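Local structure of glycosyl hydrolases family 2, sugar binding domain protein (6D1P) at residues A511-D516 against R555-H560. The protein is a beta-glucuronidase of glycoside hydrolase family 2 from a human gut bacterium, and probably hydrolyses the O-glycosidic bonds of glucuronides. Sequence-based numbering, arbitrary orientation.
Sequences AEWGGD and RLFDWH
One face of the W513 six-membered ring lies against H560 in an offset stack. The planes are 11° apart and the centroids 4.3 Å apart. The shift brings H560 CD2 over the rim of the indole, 3.4 Å from W513 CE3. With chi1 61°, W513 CG lies between its backbone N and carbonyl carbon, and the indole reaches the helix. H560 CB also packs close to W513 CZ3 and CH2. At the indole edge, L556 CD2 sits 4.1 Å from W513 CE3. W513 CZ3 in turn meets the edge of the F557 ring at CD1, 3.7 Å away, with the planes at 67°. The three rings form a buried aromatic cluster. H560 ND1 donates to L556 O at 2.9 Å, nearly in the imidazole plane, which, with the stack, holds the ring's rotation. L556 O also accepts the helical bond from H560 N, on the other face of its carbonyl. Beside the cluster, G514 CA packs 3.7 Å from F557 CE1. In the TIM barrel domain, the contact joins the loop after strand 510-511 to helix 550-564. F613 of helix 609-617 also touches W513. A backbone hydrogen bond links W513 to W576, just beyond strand 572-574.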
loop_
_atom_site.group_PDB
_atom_site.type_symbol
_atom_site.label_atom_id
_atom_site.label_comp_id
_atom_site.label_asym_id
_atom_site.label_seq_id
_atom_site.Cartn_x
_atom_site.Cartn_y
_atom_site.Cartn_z
ATOM N N ALA A 511 -6.620 23.034 29.168
ATOM C CA ALA A 511 -6.768 21.884 28.279
ATOM C C ALA A 511 -5.385 21.347 27.934
ATOM O O ALA A 511 -4.559 22.080 27.372
ATOM C CB ALA A 511 -7.526 22.257 27.005
ATOM N N GLU A 512 -5.143 20.085 28.309
ATOM C CA GLU A 512 -3.984 19.254 27.986
ATOM C C GLU A 512 -2.886 19.433 29.022
ATOM O O GLU A 512 -2.388 20.542 29.222
ATOM C CB GLU A 512 -3.434 19.524 26.568
ATOM C CG GLU A 512 -4.431 19.251 25.463
ATOM C CD GLU A 512 -3.787 19.185 24.060
ATOM O OE1 GLU A 512 -2.579 18.876 23.959
ATOM O OE2 GLU A 512 -4.495 19.472 23.064
ATOM N N TRP A 513 -2.523 18.330 29.679
ATOM C CA TRP A 513 -1.369 18.190 30.556
ATOM C C TRP A 513 -1.235 16.715 30.890
ATOM O O TRP A 513 -2.178 15.939 30.721
ATOM C CB TRP A 513 -1.507 19.006 31.847
ATOM C CG TRP A 513 -2.668 18.602 32.687
ATOM C CD1 TRP A 513 -3.953 19.047 32.576
ATOM C CD2 TRP A 513 -2.657 17.677 33.782
ATOM N NE1 TRP A 513 -4.749 18.452 33.532
ATOM C CE2 TRP A 513 -3.970 17.618 34.293
ATOM C CE3 TRP A 513 -1.660 16.905 34.390
ATOM C CZ2 TRP A 513 -4.307 16.823 35.382
ATOM C CZ3 TRP A 513 -2.001 16.109 35.461
ATOM C CH2 TRP A 513 -3.311 16.070 35.947
ATOM N N GLY A 514 -0.067 16.346 31.398
ATOM C CA GLY A 514 0.227 14.966 31.730
ATOM C C GLY A 514 1.574 14.562 31.167
ATOM O O GLY A 514 2.554 15.303 31.325
ATOM N N GLY A 515 1.631 13.431 30.470
ATOM C CA GLY A 515 2.865 12.991 29.851
ATOM C C GLY A 515 2.827 11.515 29.523
ATOM O O GLY A 515 1.904 10.786 29.903
ATOM N N ASP A 516 3.854 11.083 28.783
ATOM C CA ASP A 516 3.919 9.716 28.288
ATOM C C ASP A 516 4.402 8.765 29.370
ATOM O O ASP A 516 5.264 9.104 30.191
ATOM C CB ASP A 516 4.863 9.604 27.078
ATOM C CG ASP A 516 4.346 10.350 25.840
ATOM O OD1 ASP A 516 3.716 9.713 24.969
ATOM O OD2 ASP A 516 4.556 11.585 25.735
ATOM N N ARG A 555 3.756 10.172 39.898
ATOM C CA ARG A 555 4.067 11.319 40.727
ATOM C C ARG A 555 3.584 12.615 40.092
ATOM O O ARG A 555 3.098 13.511 40.795
ATOM C CB ARG A 555 5.570 11.368 40.971
ATOM C CG ARG A 555 6.066 10.266 41.905
ATOM C CD ARG A 555 7.571 10.194 41.885
ATOM N NE ARG A 555 8.096 9.396 42.983
ATOM C CZ ARG A 555 8.020 8.068 43.051
ATOM N NH1 ARG A 555 7.425 7.374 42.081
ATOM N NH2 ARG A 555 8.540 7.429 44.088
ATOM N N LEU A 556 3.714 12.739 38.764
ATOM C CA LEU A 556 3.289 13.970 38.100
ATOM C C LEU A 556 1.784 14.134 38.183
ATOM O O LEU A 556 1.292 15.236 38.463
ATOM C CB LEU A 556 3.749 13.994 36.635
ATOM C CG LEU A 556 3.449 15.233 35.756
ATOM C CD1 LEU A 556 4.435 15.307 34.585
ATOM C CD2 LEU A 556 2.012 15.257 35.208
ATOM N N PHE A 557 1.034 13.052 37.937
ATOM C CA PHE A 557 -0.416 13.119 38.072
ATOM C C PHE A 557 -0.805 13.410 39.519
ATOM O O PHE A 557 -1.679 14.242 39.791
ATOM C CB PHE A 557 -1.060 11.805 37.624
ATOM C CG PHE A 557 -0.973 11.528 36.144
ATOM C CD1 PHE A 557 -1.239 12.516 35.212
ATOM C CD2 PHE A 557 -0.658 10.244 35.693
ATOM C CE1 PHE A 557 -1.178 12.244 33.839
ATOM C CE2 PHE A 557 -0.594 9.950 34.343
ATOM C CZ PHE A 557 -0.849 10.949 33.403
ATOM N N ASP A 558 -0.167 12.706 40.458
ATOM C CA ASP A 558 -0.423 12.875 41.885
ATOM C C ASP A 558 -0.283 14.340 42.286
ATOM O O ASP A 558 -1.227 14.959 42.787
ATOM C CB ASP A 558 0.559 11.983 42.662
ATOM C CG ASP A 558 0.212 11.840 44.135
ATOM O OD1 ASP A 558 0.851 10.999 44.789
ATOM O OD2 ASP A 558 -0.682 12.542 44.646
ATOM N N TRP A 559 0.885 14.927 42.003
ATOM C CA TRP A 559 1.121 16.336 42.302
ATOM C C TRP A 559 0.021 17.236 41.737
ATOM O O TRP A 559 -0.634 17.978 42.481
ATOM C CB TRP A 559 2.481 16.771 41.764
ATOM C CG TRP A 559 2.810 18.107 42.285
ATOM C CD1 TRP A 559 2.407 19.317 41.773
ATOM C CD2 TRP A 559 3.539 18.400 43.486
ATOM N NE1 TRP A 559 2.873 20.341 42.562
ATOM C CE2 TRP A 559 3.569 19.812 43.622
ATOM C CE3 TRP A 559 4.187 17.609 44.453
ATOM C CZ2 TRP A 559 4.230 20.453 44.688
ATOM C CZ3 TRP A 559 4.845 18.252 45.514
ATOM C CH2 TRP A 559 4.852 19.656 45.623
ATOM N N HIS A 560 -0.187 17.194 40.414
ATOM C CA HIS A 560 -1.213 18.038 39.805
ATOM C C HIS A 560 -2.536 17.909 40.539
ATOM O O HIS A 560 -3.188 18.915 40.851
ATOM C CB HIS A 560 -1.413 17.677 38.330
ATOM C CG HIS A 560 -0.412 18.286 37.399
ATOM N ND1 HIS A 560 0.871 17.803 37.260
ATOM C CD2 HIS A 560 -0.518 19.322 36.535
ATOM C CE1 HIS A 560 1.518 18.522 36.359
ATOM N NE2 HIS A 560 0.697 19.455 35.906
#